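Local coordinates for regulator of G-protein signalling 3 isoform 1 (Homo sapiens, PDB 2F5Y) that probably binds the C-terminal tails of partner proteins through its PDZ domain, as PDZ domains commonly do, within a regulator of G-protein signalling, at residues Q6-R11 with E74-V79; V26-V31 with A40-L45; T47-N52 with L78-V83. One frame throughout, in Å; residues are numbered along the deposited sequence.

Interaction 1. Residues Q6-R11 with E74-V79; sequences QITIPR and EIILLV
I9 and I75 meet through contrasting first torsions: I9 holds CG1 beside its own backbone N (chi1 -47°), whereas I75 tucks CG1 between its N and its carbonyl carbon (chi1 56°). The two ethyl arms therefore run alongside each other, and their CD1 atoms end 3.7 Å apart. Both lie on the buried face of the antiparallel sheet of the PDZ fold, in which strand 3-10 lies at one edge and strand 74-81 is its neighbour. The geometry of the pairing is regular: the axes of the two strand segments run at 167°, close to antiparallel. I7 with L77 and I9 with I75 are the hydrogen-bonded pairs, each closed by two amide-carbonyl bonds. I7 N reaches L77 O at 2.8 Å, almost straight. The bond from I75 N to I9 O, at 2.9 Å, is more bent, its donor tilted well out of the carbonyl plane. Between these rungs, T8 CA adds a CA-H...O contact to I75 O at 3.5 Å. On the buried face I9 CD1 also touches L77 CD1, 4.2 Å away, so a single methyl links two residues of the partner strand. Helix 36-40 packs on I9, while F16 and F18 pack on I75, which places this face in the domain core. The other face carries Q6, T8, E74 and I76. There the extended Q6 chain lies beside I76, with Q6 CG 3.5 Å from I76 CG2. T8 touches two partners with different branches: OG1 faces the I76 CG2 methyl at 3.8 Å, and CG2 meets the carboxylate of E74, 3.4 Å from OE1.

Interaction 2. Residues V26-V31 with A40-L45; sequences VRVQAV and AGLQQL
A leucine methyl lies over the flat guanidinium of R27: L45 CD1 sits above one face, offset toward its rim, 3.5 Å from R27 NH1. The bend of the R27 chain at its third torsion (chi3 85°) turns NE and the guanidinium along L45, with R27 NE 3.6 Å from L45 CD1. The backbone link is sparse by comparison, a single direct hydrogen bond from L45 N to V28 O at 3.0 Å. Here strand 27-31 of the PDZ fold packs against the loop that joins helix 36-40 to strand 47-51; the helix is closed by a Schellman motif with G41, at positive phi, just after its last residue, and the chain then turns along the strand. Q29 and A30 form a classic beta bulge opposite T19 of strand 18-21, their partner in the two-stranded sheet. Toward the core, the V28 and L42 side chains cross, with V28 CG2 4.1 Å from L42 CD2, and L42 continues inward onto F18 and L77. V31 adds its CG2 methyl against L42 O, 3.7 Å away. On the solvent side, where Q44 is exposed, Q44 CB packs on Q29 O at 3.5 Å. Beyond it, Q44 OE1 accepts a bond from a water at 2.7 Å, and that water also takes a weak one from V31 N.

Interaction 3. Residues T47-N52 with L78-V83; sequences TVLQLN and LVWRMV
The carbonyl oxygen of L78 is gripped by two successive amides: L49 N binds it at 3.0 Å, and Q50 N adds a weak, longer bond at 3.3 Å. L49 and Q50 thus both face one residue, and the register slips by one between the V48-V79 and Q50-L78 pairs. The psi of L49, -35°, marks the kink. L78 N returns a bond to Q50 O. On that side Q50 CB touches L78 CB at 3.8 Å. At the other end, T47 and W80 form a hydrogen-bonded pair; the bond from W80 N to T47 O measures 2.8 Å and lies in the carbonyl plane. W80 O accepts T47 N and also a water, which in turn accepts a bond from T47 OG1 at 2.8 Å. L49 keeps CG beside its own backbone N (chi1 -51°), which carries CD1 across to W80 CB at 3.7 Å; the methyl meets the indole only obliquely. An alanine in place of L49 lacks the CD1 methyl and would probably open a gap against W80 CB, at the root of the indole, whose ring also meets Y4. On the buried face V79 CB lies 3.4 Å from T47 O. Further along, R81 makes a salt bridge with D46 just before strand 47-51. L49 and Q50 opposite L78 form a classic beta bulge between antiparallel strands 47-51 and 74-81 of the PDZ sheet.

Interactions 1 and 3 share strand 74-81, which pairs with 3-10 on one side and 47-51 on the other, so together they build three adjoining strands of one sheet. Interaction 1 is regular, with buried isoleucines and leucine on one face; interaction 3 is bulged, and much of its side-chain contact lies on the partly exposed face. Interaction 2 joins a strand of the second sheet to a loop, relying on apolar and methyl-guanidinium contacts more than on backbone bonds; V28 and L42 are buried, Q44 and L45 exposed. It also touches both of the others: A40 packs on I7 and I9, while G41 O is hydrogen-bonded to R81 NH2, and V26 O to V48 N.

Interaction 1. Residues Q6-R11 with E74-V79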
ATOM      1  N   GLN A   6       0.546   9.737  -4.054  1.00 36.40           N
ATOM      2  CA  GLN A   6      -0.322   9.475  -2.933  1.00 36.44           C
ATOM      3  C   GLN A   6      -1.547   8.720  -3.464  1.00 38.97           C
ATOM      4  O   GLN A   6      -2.250   9.226  -4.329  1.00 41.69           O
ATOM      5  CB  GLN A   6      -0.741  10.795  -2.301  1.00 36.49           C
ATOM      6  CG  GLN A   6      -1.747  10.647  -1.179  1.00 38.57           C
ATOM      7  CD  GLN A   6      -2.225  11.978  -0.687  1.00 45.34           C
ATOM      8  OE1 GLN A   6      -3.097  12.597  -1.299  1.00 51.75           O
ATOM      9  NE2 GLN A   6      -1.643  12.445   0.413  1.00 36.16           N
ATOM     10  N   ILE A   7      -1.799   7.531  -2.928  1.00 41.75           N
ATOM     11  CA  ILE A   7      -2.849   6.638  -3.411  1.00 43.24           C
ATOM     12  C   ILE A   7      -3.849   6.409  -2.274  1.00 46.71           C
ATOM     13  O   ILE A   7      -3.459   5.946  -1.192  1.00 41.24           O
ATOM     14  CB  ILE A   7      -2.260   5.265  -3.817  1.00 46.74           C
ATOM     15  CG1 ILE A   7      -1.122   5.422  -4.836  1.00 39.65           C
ATOM     16  CG2 ILE A   7      -3.360   4.323  -4.364  1.00 50.05           C
ATOM     17  CD1 ILE A   7      -1.537   6.010  -6.166  1.00 38.51           C
ATOM     18  N   THR A   8      -5.126   6.721  -2.525  1.00 46.37           N
ATOM     19  CA  THR A   8      -6.194   6.624  -1.507  1.00 48.48           C
ATOM     20  C   THR A   8      -7.093   5.430  -1.840  1.00 47.36           C
ATOM     21  O   THR A   8      -7.762   5.413  -2.864  1.00 52.56           O
ATOM     22  CB  THR A   8      -7.070   7.925  -1.432  1.00 46.94           C
ATOM     23  OG1 THR A   8      -6.257   9.049  -1.056  1.00 53.53           O
ATOM     24  CG2 THR A   8      -8.185   7.779  -0.409  1.00 49.40           C
ATOM     25  N   ILE A   9      -7.104   4.433  -0.967  1.00 47.30           N
ATOM     26  CA  ILE A   9      -7.811   3.199  -1.241  1.00 46.44           C
ATOM     27  C   ILE A   9      -8.848   2.980  -0.178  1.00 47.31           C
ATOM     28  O   ILE A   9      -8.499   2.666   0.952  1.00 48.15           O
ATOM     29  CB  ILE A   9      -6.888   1.991  -1.215  1.00 46.06           C
ATOM     30  CG1 ILE A   9      -5.625   2.264  -2.031  1.00 46.03           C
ATOM     31  CG2 ILE A   9      -7.653   0.749  -1.719  1.00 42.62           C
ATOM     32  CD1 ILE A   9      -4.490   1.294  -1.731  1.00 48.02           C
ATOM     33  N   PRO A  10     -10.130   3.153  -0.528  1.00 48.07           N
ATOM     34  CA  PRO A  10     -11.202   2.752   0.390  1.00 46.52           C
ATOM     35  C   PRO A  10     -11.261   1.233   0.522  1.00 48.21           C
ATOM     36  O   PRO A  10     -10.909   0.512  -0.410  1.00 55.25           O
ATOM     37  CB  PRO A  10     -12.478   3.309  -0.257  1.00 41.83           C
ATOM     38  CG  PRO A  10     -12.004   4.257  -1.339  1.00 47.48           C
ATOM     39  CD  PRO A  10     -10.650   3.749  -1.766  1.00 48.28           C
ATOM     40  N   ARG A  11     -11.665   0.769   1.693  1.00 45.01           N
ATOM     41  CA  ARG A  11     -11.808  -0.640   1.974  1.00 43.55           C
ATOM     42  C   ARG A  11     -12.932  -1.229   1.113  1.00 44.37           C
ATOM     43  O   ARG A  11     -14.019  -0.655   1.017  1.00 45.14           O
ATOM     44  CB  ARG A  11     -12.102  -0.815   3.471  1.00 45.24           C
ATOM     45  CG  ARG A  11     -12.410  -2.210   3.915  1.00 46.96           C
ATOM     46  CD  ARG A  11     -12.554  -2.264   5.417  1.00 55.07           C
ATOM     47  NE  ARG A  11     -11.260  -2.273   6.095  1.00 57.93           N
ATOM     48  CZ  ARG A  11     -10.493  -3.350   6.228  1.00 56.20           C
ATOM     49  NH1 ARG A  11      -9.331  -3.263   6.870  1.00 53.57           N
ATOM     50  NH2 ARG A  11     -10.868  -4.512   5.714  1.00 71.04           N
ATOM     51  N   GLU A  74     -10.480   3.507   4.933  1.00 55.29           N
ATOM     52  CA  GLU A  74      -9.565   3.661   3.815  1.00 58.36           C
ATOM     53  C   GLU A  74      -8.141   3.873   4.287  1.00 57.09           C
ATOM     54  O   GLU A  74      -7.904   4.374   5.395  1.00 55.51           O
ATOM     55  CB  GLU A  74      -9.975   4.855   2.946  1.00 58.94           C
ATOM     56  CG  GLU A  74      -9.644   6.214   3.533  1.00 60.90           C
ATOM     57  CD  GLU A  74     -10.073   7.359   2.628  1.00 59.80           C
ATOM     58  OE1 GLU A  74     -10.827   7.102   1.669  1.00 67.45           O
ATOM     59  OE2 GLU A  74      -9.658   8.512   2.881  1.00 69.19           O
ATOM     60  N   ILE A  75      -7.202   3.504   3.421  1.00 52.71           N
ATOM     61  CA  ILE A  75      -5.806   3.800   3.637  1.00 50.09           C
ATOM     62  C   ILE A  75      -5.392   4.849   2.616  1.00 54.23           C
ATOM     63  O   ILE A  75      -5.909   4.895   1.503  1.00 50.45           O
ATOM     64  CB  ILE A  75      -4.894   2.546   3.515  1.00 52.92           C
ATOM     65  CG1 ILE A  75      -5.072   1.846   2.162  1.00 48.27           C
ATOM     66  CG2 ILE A  75      -5.155   1.578   4.667  1.00 48.38           C
ATOM     67  CD1 ILE A  75      -4.029   0.727   1.896  1.00 45.41           C
ATOM     68  N   ILE A  76      -4.478   5.718   3.027  1.00 57.46           N
ATOM     69  CA  ILE A  76      -3.821   6.641   2.119  1.00 53.54           C
ATOM     70  C   ILE A  76      -2.359   6.271   2.192  1.00 50.79           C
ATOM     71  O   ILE A  76      -1.745   6.387   3.253  1.00 50.78           O
ATOM     72  CB  ILE A  76      -3.997   8.099   2.539  1.00 53.39           C
ATOM     73  CG1 ILE A  76      -5.473   8.413   2.754  1.00 53.36           C
ATOM     74  CG2 ILE A  76      -3.392   9.024   1.477  1.00 55.34           C
ATOM     75  CD1 ILE A  76      -5.707   9.664   3.598  1.00 62.02           C
ATOM     76  N   LEU A  77      -1.818   5.774   1.084  1.00 50.12           N
ATOM     77  CA  LEU A  77      -0.417   5.385   1.025  1.00 48.60           C
ATOM     78  C   LEU A  77       0.327   6.402   0.209  1.00 49.75           C
ATOM     79  O   LEU A  77      -0.139   6.796  -0.851  1.00 54.50           O
ATOM     80  CB  LEU A  77      -0.247   4.048   0.326  1.00 47.89           C
ATOM     81  CG  LEU A  77      -0.911   2.814   0.900  1.00 56.10           C
ATOM     82  CD1 LEU A  77      -0.605   1.632  -0.060  1.00 49.66           C
ATOM     83  CD2 LEU A  77      -0.406   2.546   2.326  1.00 48.96           C
ATOM     84  N   LEU A  78       1.480   6.832   0.703  1.00 48.48           N
ATOM     85  CA  LEU A  78       2.403   7.560  -0.121  1.00 46.69           C
ATOM     86  C   LEU A  78       3.441   6.556  -0.627  1.00 47.64           C
ATOM     87  O   LEU A  78       4.113   5.896   0.157  1.00 45.40           O
ATOM     88  CB  LEU A  78       3.065   8.683   0.657  1.00 49.57           C
ATOM     89  CG  LEU A  78       3.916   9.562  -0.250  1.00 53.47           C
ATOM     90  CD1 LEU A  78       3.019  10.499  -1.040  1.00 41.69           C
ATOM     91  CD2 LEU A  78       4.922  10.307   0.574  1.00 52.97           C
ATOM     92  N   VAL A  79       3.559   6.442  -1.944  1.00 48.01           N
ATOM     93  CA  VAL A  79       4.507   5.526  -2.547  1.00 46.07           C
ATOM     94  C   VAL A  79       5.527   6.228  -3.420  1.00 46.62           C
ATOM     95  O   VAL A  79       5.317   7.334  -3.901  1.00 43.73           O
ATOM     96  CB  VAL A  79       3.809   4.437  -3.376  1.00 44.42           C
ATOM     97  CG1 VAL A  79       2.838   3.669  -2.484  1.00 41.23           C
ATOM     98  CG2 VAL A  79       3.109   5.033  -4.576  1.00 41.99           C
TER

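Interaction 2. Residues V26-V31 with A40-L45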
ATOM      1  N   VAL A  26       8.846  -1.700   2.689  1.00 40.21           N
ATOM      2  CA  VAL A  26       7.968  -2.706   2.163  1.00 42.21           C
ATOM      3  C   VAL A  26       7.645  -2.320   0.729  1.00 39.84           C
ATOM      4  O   VAL A  26       7.593  -1.143   0.391  1.00 45.66           O
ATOM      5  CB  VAL A  26       6.696  -2.800   3.053  1.00 47.77           C
ATOM      6  CG1 VAL A  26       5.703  -3.830   2.513  1.00 38.42           C
ATOM      7  CG2 VAL A  26       7.104  -3.099   4.530  1.00 38.15           C
ATOM      8  N   ARG A  27       7.486  -3.313  -0.128  1.00 43.22           N
ATOM      9  CA  ARG A  27       7.167  -3.075  -1.549  1.00 47.95           C
ATOM     10  C   ARG A  27       5.847  -3.746  -1.905  1.00 44.89           C
ATOM     11  O   ARG A  27       5.467  -4.753  -1.309  1.00 44.62           O
ATOM     12  CB  ARG A  27       8.281  -3.623  -2.444  1.00 44.44           C
ATOM     13  CG  ARG A  27       8.242  -3.078  -3.858  1.00 55.08           C
ATOM     14  CD  ARG A  27       9.284  -3.746  -4.759  1.00 47.76           C
ATOM     15  NE  ARG A  27       8.788  -4.999  -5.315  1.00 48.98           N
ATOM     16  CZ  ARG A  27       9.542  -5.927  -5.894  1.00 49.37           C
ATOM     17  NH1 ARG A  27      10.848  -5.751  -6.007  1.00 38.29           N
ATOM     18  NH2 ARG A  27       8.983  -7.038  -6.363  1.00 52.10           N
ATOM     19  N   VAL A  28       5.141  -3.189  -2.875  1.00 51.35           N
ATOM     20  CA  VAL A  28       3.909  -3.813  -3.366  1.00 47.43           C
ATOM     21  C   VAL A  28       4.289  -4.954  -4.301  1.00 47.59           C
ATOM     22  O   VAL A  28       5.009  -4.755  -5.287  1.00 46.63           O
ATOM     23  CB  VAL A  28       3.012  -2.801  -4.086  1.00 48.86           C
ATOM     24  CG1 VAL A  28       1.718  -3.480  -4.570  1.00 42.68           C
ATOM     25  CG2 VAL A  28       2.695  -1.612  -3.157  1.00 37.54           C
ATOM     26  N   GLN A  29       3.827  -6.157  -3.962  1.00 49.16           N
ATOM     27  CA  GLN A  29       4.087  -7.342  -4.763  1.00 47.47           C
ATOM     28  C   GLN A  29       3.197  -7.331  -5.983  1.00 44.14           C
ATOM     29  O   GLN A  29       3.667  -7.436  -7.098  1.00 46.14           O
ATOM     30  CB  GLN A  29       3.785  -8.627  -3.988  1.00 49.86           C
ATOM     31  CG  GLN A  29       4.962  -9.401  -3.505  1.00 59.11           C
ATOM     32  CD  GLN A  29       5.812 -10.075  -4.586  1.00 58.98           C
ATOM     33  OE1 GLN A  29       5.852  -9.673  -5.758  1.00 49.32           O
ATOM     34  NE2 GLN A  29       6.532 -11.108  -4.164  1.00 52.57           N
ATOM     35  N   ALA A  30       1.899  -7.244  -5.735  1.00 40.53           N
ATOM     36  CA  ALA A  30       0.897  -7.301  -6.782  1.00 43.69           C
ATOM     37  C   ALA A  30      -0.348  -6.565  -6.333  1.00 42.06           C
ATOM     38  O   ALA A  30      -0.482  -6.155  -5.162  1.00 42.93           O
ATOM     39  CB  ALA A  30       0.559  -8.769  -7.149  1.00 39.51           C
ATOM     40  N   VAL A  31      -1.243  -6.403  -7.295  1.00 43.49           N
ATOM     41  CA  VAL A  31      -2.478  -5.664  -7.149  1.00 46.40           C
ATOM     42  C   VAL A  31      -3.508  -6.545  -7.848  1.00 48.09           C
ATOM     43  O   VAL A  31      -3.242  -7.032  -8.939  1.00 41.89           O
ATOM     44  CB  VAL A  31      -2.343  -4.273  -7.852  1.00 49.34           C
ATOM     45  CG1 VAL A  31      -3.661  -3.781  -8.361  1.00 55.92           C
ATOM     46  CG2 VAL A  31      -1.706  -3.237  -6.907  1.00 42.12           C
ATOM     47  N   ALA A  40      -7.775   2.470  -7.610  1.00 41.71           N
ATOM     48  CA  ALA A  40      -7.159   3.605  -6.912  1.00 44.10           C
ATOM     49  C   ALA A  40      -5.860   4.092  -7.581  1.00 48.13           C
ATOM     50  O   ALA A  40      -5.504   5.270  -7.451  1.00 51.76           O
ATOM     51  CB  ALA A  40      -6.878   3.253  -5.429  1.00 36.84           C
ATOM     52  N   GLY A  41      -5.146   3.190  -8.260  1.00 45.79           N
ATOM     53  CA  GLY A  41      -3.887   3.535  -8.941  1.00 41.01           C
ATOM     54  C   GLY A  41      -2.607   2.897  -8.380  1.00 41.71           C
ATOM     55  O   GLY A  41      -1.527   3.119  -8.909  1.00 40.76           O
ATOM     56  N   LEU A  42      -2.703   2.088  -7.329  1.00 41.77           N
ATOM     57  CA  LEU A  42      -1.534   1.342  -6.850  1.00 40.93           C
ATOM     58  C   LEU A  42      -1.031   0.399  -7.948  1.00 42.34           C
ATOM     59  O   LEU A  42      -1.797  -0.047  -8.792  1.00 43.65           O
ATOM     60  CB  LEU A  42      -1.897   0.540  -5.603  1.00 41.31           C
ATOM     61  CG  LEU A  42      -0.792   0.138  -4.633  1.00 45.31           C
ATOM     62  CD1 LEU A  42      -0.203   1.360  -3.968  1.00 40.24           C
ATOM     63  CD2 LEU A  42      -1.350  -0.822  -3.608  1.00 40.06           C
ATOM     64  N   GLN A  43       0.263   0.131  -7.959  1.00 44.69           N
ATOM     65  CA  GLN A  43       0.817  -0.802  -8.917  1.00 48.30           C
ATOM     66  C   GLN A  43       2.031  -1.492  -8.335  1.00 46.60           C
ATOM     67  O   GLN A  43       2.637  -1.011  -7.383  1.00 40.08           O
ATOM     68  CB  GLN A  43       1.160  -0.105 -10.238  1.00 52.38           C
ATOM     69  CG  GLN A  43       2.268   0.912 -10.149  1.00 55.62           C
ATOM     70  CD  GLN A  43       2.478   1.634 -11.457  1.00 52.87           C
ATOM     71  OE1 GLN A  43       1.522   2.068 -12.088  1.00 49.39           O
ATOM     72  NE2 GLN A  43       3.737   1.771 -11.871  1.00 48.52           N
ATOM     73  N   GLN A  44       2.362  -2.637  -8.918  1.00 47.93           N
ATOM     74  CA  GLN A  44       3.478  -3.435  -8.453  1.00 47.36           C
ATOM     75  C   GLN A  44       4.781  -2.641  -8.538  1.00 46.53           C
ATOM     76  O   GLN A  44       4.914  -1.761  -9.391  1.00 43.07           O
ATOM     77  CB  GLN A  44       3.565  -4.733  -9.256  1.00 42.60           C
ATOM     78  CG  GLN A  44       3.934  -4.548 -10.700  1.00 52.92           C
ATOM     79  CD  GLN A  44       3.677  -5.802 -11.520  1.00 58.75           C
ATOM     80  OE1 GLN A  44       2.529  -6.225 -11.693  1.00 66.73           O
ATOM     81  NE2 GLN A  44       4.748  -6.401 -12.034  1.00 47.05           N
ATOM     82  N   LEU A  45       5.723  -2.978  -7.647  1.00 47.35           N
ATOM     83  CA  LEU A  45       7.018  -2.288  -7.484  1.00 49.42           C
ATOM     84  C   LEU A  45       6.919  -0.977  -6.711  1.00 47.03           C
ATOM     85  O   LEU A  45       7.952  -0.393  -6.356  1.00 51.51           O
ATOM     86  CB  LEU A  45       7.754  -2.046  -8.816  1.00 54.46           C
ATOM     87  CG  LEU A  45       8.726  -3.104  -9.347  1.00 59.86           C
ATOM     88  CD1 LEU A  45       9.826  -3.401  -8.343  1.00 52.90           C
ATOM     89  CD2 LEU A  45       7.969  -4.360  -9.712  1.00 58.28           C
TER
HETATM   90  O   HOH W   1       0.233  -6.553 -10.329  1.00 42.22           O

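Interaction 3. Residues T47-N52 with L78-V83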
ATOM      1  N   THR A  47       7.104   1.323  -3.822  1.00 46.03           N
ATOM      2  CA  THR A  47       7.724   1.216  -2.497  1.00 47.34           C
ATOM      3  C   THR A  47       6.939   2.121  -1.555  1.00 47.28           C
ATOM      4  O   THR A  47       6.629   3.249  -1.901  1.00 50.81           O
ATOM      5  CB  THR A  47       9.239   1.574  -2.527  1.00 46.61           C
ATOM      6  OG1 THR A  47       9.913   0.704  -3.445  1.00 49.79           O
ATOM      7  CG2 THR A  47       9.891   1.420  -1.161  1.00 42.80           C
ATOM      8  N   VAL A  48       6.614   1.600  -0.376  1.00 47.94           N
ATOM      9  CA  VAL A  48       5.712   2.253   0.557  1.00 40.68           C
ATOM     10  C   VAL A  48       6.493   3.081   1.571  1.00 46.06           C
ATOM     11  O   VAL A  48       7.325   2.565   2.325  1.00 47.52           O
ATOM     12  CB  VAL A  48       4.828   1.233   1.299  1.00 44.89           C
ATOM     13  CG1 VAL A  48       3.722   1.960   2.069  1.00 46.68           C
ATOM     14  CG2 VAL A  48       4.218   0.229   0.323  1.00 39.63           C
ATOM     15  N   LEU A  49       6.207   4.379   1.583  1.00 49.32           N
ATOM     16  CA  LEU A  49       6.898   5.322   2.442  1.00 46.64           C
ATOM     17  C   LEU A  49       6.052   5.724   3.634  1.00 42.46           C
ATOM     18  O   LEU A  49       6.582   5.953   4.715  1.00 48.58           O
ATOM     19  CB  LEU A  49       7.302   6.552   1.630  1.00 48.30           C
ATOM     20  CG  LEU A  49       8.065   6.259   0.330  1.00 54.02           C
ATOM     21  CD1 LEU A  49       8.274   7.562  -0.459  1.00 40.58           C
ATOM     22  CD2 LEU A  49       9.401   5.524   0.603  1.00 39.74           C
ATOM     23  N   GLN A  50       4.742   5.816   3.430  1.00 43.86           N
ATOM     24  CA  GLN A  50       3.807   6.298   4.446  1.00 42.38           C
ATOM     25  C   GLN A  50       2.456   5.601   4.332  1.00 46.59           C
ATOM     26  O   GLN A  50       1.955   5.354   3.220  1.00 44.13           O
ATOM     27  CB  GLN A  50       3.589   7.809   4.315  1.00 44.12           C
ATOM     28  CG  GLN A  50       3.001   8.459   5.560  1.00 40.13           C
ATOM     29  CD  GLN A  50       3.148   9.966   5.565  1.00 44.76           C
ATOM     30  OE1 GLN A  50       2.306  10.675   5.029  1.00 48.19           O
ATOM     31  NE2 GLN A  50       4.215  10.463   6.185  1.00 34.03           N
ATOM     32  N   LEU A  51       1.887   5.287   5.497  1.00 45.93           N
ATOM     33  CA  LEU A  51       0.535   4.775   5.627  1.00 49.28           C
ATOM     34  C   LEU A  51      -0.247   5.747   6.525  1.00 48.26           C
ATOM     35  O   LEU A  51       0.066   5.909   7.705  1.00 40.96           O
ATOM     36  CB  LEU A  51       0.558   3.388   6.262  1.00 51.06           C
ATOM     37  CG  LEU A  51      -0.792   2.846   6.710  1.00 47.47           C
ATOM     38  CD1 LEU A  51      -1.577   2.480   5.487  1.00 38.70           C
ATOM     39  CD2 LEU A  51      -0.610   1.655   7.631  1.00 51.23           C
ATOM     40  N   ASN A  52      -1.262   6.383   5.957  1.00 48.58           N
ATOM     41  CA  ASN A  52      -2.036   7.409   6.678  1.00 50.20           C
ATOM     42  C   ASN A  52      -1.084   8.474   7.248  1.00 50.62           C
ATOM     43  O   ASN A  52      -0.299   9.031   6.490  1.00 53.36           O
ATOM     44  CB  ASN A  52      -2.977   6.738   7.703  1.00 42.39           C
ATOM     45  CG  ASN A  52      -4.003   5.810   7.015  1.00 55.54           C
ATOM     46  OD1 ASN A  52      -4.305   5.981   5.830  1.00 52.23           O
ATOM     47  ND2 ASN A  52      -4.511   4.817   7.743  1.00 45.18           N
ATOM     48  N   LEU A  78       1.480   6.832   0.703  1.00 48.48           N
ATOM     49  CA  LEU A  78       2.403   7.560  -0.121  1.00 46.69           C
ATOM     50  C   LEU A  78       3.441   6.556  -0.627  1.00 47.64           C
ATOM     51  O   LEU A  78       4.113   5.896   0.157  1.00 45.40           O
ATOM     52  CB  LEU A  78       3.065   8.683   0.657  1.00 49.57           C
ATOM     53  CG  LEU A  78       3.916   9.562  -0.250  1.00 53.47           C
ATOM     54  CD1 LEU A  78       3.019  10.499  -1.040  1.00 41.69           C
ATOM     55  CD2 LEU A  78       4.922  10.307   0.574  1.00 52.97           C
ATOM     56  N   VAL A  79       3.559   6.442  -1.944  1.00 48.01           N
ATOM     57  CA  VAL A  79       4.507   5.526  -2.547  1.00 46.07           C
ATOM     58  C   VAL A  79       5.527   6.228  -3.420  1.00 46.62           C
ATOM     59  O   VAL A  79       5.317   7.334  -3.901  1.00 43.73           O
ATOM     60  CB  VAL A  79       3.809   4.437  -3.376  1.00 44.42           C
ATOM     61  CG1 VAL A  79       2.838   3.669  -2.484  1.00 41.23           C
ATOM     62  CG2 VAL A  79       3.109   5.033  -4.576  1.00 41.99           C
ATOM     63  N   TRP A  80       6.636   5.528  -3.605  1.00 49.33           N
ATOM     64  CA  TRP A  80       7.735   5.933  -4.448  1.00 48.96           C
ATOM     65  C   TRP A  80       7.763   4.934  -5.594  1.00 46.14           C
ATOM     66  O   TRP A  80       7.828   3.721  -5.349  1.00 46.42           O
ATOM     67  CB  TRP A  80       9.012   5.839  -3.608  1.00 50.78           C
ATOM     68  CG  TRP A  80      10.176   6.627  -4.071  1.00 54.69           C
ATOM     69  CD1 TRP A  80      10.191   7.940  -4.460  1.00 53.94           C
ATOM     70  CD2 TRP A  80      11.530   6.165  -4.154  1.00 55.99           C
ATOM     71  NE1 TRP A  80      11.474   8.313  -4.800  1.00 53.63           N
ATOM     72  CE2 TRP A  80      12.315   7.245  -4.615  1.00 56.87           C
ATOM     73  CE3 TRP A  80      12.155   4.935  -3.890  1.00 55.09           C
ATOM     74  CZ2 TRP A  80      13.700   7.137  -4.810  1.00 61.50           C
ATOM     75  CZ3 TRP A  80      13.527   4.823  -4.081  1.00 53.93           C
ATOM     76  CH2 TRP A  80      14.285   5.918  -4.545  1.00 60.62           C
ATOM     77  N   ARG A  81       7.687   5.418  -6.829  1.00 43.72           N
ATOM     78  CA  ARG A  81       7.714   4.523  -8.001  1.00 46.13           C
ATOM     79  C   ARG A  81       8.572   5.032  -9.144  1.00 48.05           C
ATOM     80  O   ARG A  81       8.799   6.230  -9.286  1.00 50.45           O
ATOM     81  CB  ARG A  81       6.293   4.240  -8.530  1.00 44.76           C
ATOM     82  CG  ARG A  81       5.647   5.355  -9.337  1.00 44.70           C
ATOM     83  CD  ARG A  81       4.283   4.976  -9.983  1.00 44.75           C
ATOM     84  NE  ARG A  81       3.291   4.476  -9.021  1.00 54.30           N
ATOM     85  CZ  ARG A  81       1.962   4.612  -9.121  1.00 43.10           C
ATOM     86  NH1 ARG A  81       1.384   5.266 -10.125  1.00 42.30           N
ATOM     87  NH2 ARG A  81       1.195   4.088  -8.180  1.00 44.92           N
ATOM     88  N   MET A  82       9.018   4.100  -9.975  1.00 50.23           N
ATOM     89  CA  MET A  82       9.705   4.424 -11.209  1.00 50.38           C
ATOM     90  C   MET A  82       8.683   4.756 -12.291  1.00 52.07           C
ATOM     91  O   MET A  82       7.863   3.917 -12.636  1.00 52.04           O
ATOM     92  CB  MET A  82      10.541   3.232 -11.652  1.00 52.07           C
ATOM     93  CG  MET A  82      11.295   3.443 -12.958  1.00 60.12           C
ATOM     94  SD  MET A  82      12.494   4.773 -12.792  1.00 80.10           S
ATOM     95  N   VAL A  83       8.745   5.974 -12.821  1.00 54.57           N
ATOM     96  CA  VAL A  83       7.857   6.424 -13.897  1.00 56.98           C
ATOM     97  C   VAL A  83       8.661   7.057 -15.032  1.00 57.05           C
ATOM     98  O   VAL A  83       9.550   6.428 -15.610  1.00 58.79           O
ATOM     99  CB  VAL A  83       6.837   7.471 -13.385  1.00 57.21           C
ATOM    100  CG1 VAL A  83       6.028   8.035 -14.532  1.00 54.04           C
ATOM    101  CG2 VAL A  83       5.924   6.859 -12.362  1.00 57.44           C
TER
HETATM  102  O   HOH W   2       9.566   1.819  -5.995  1.00 46.46           O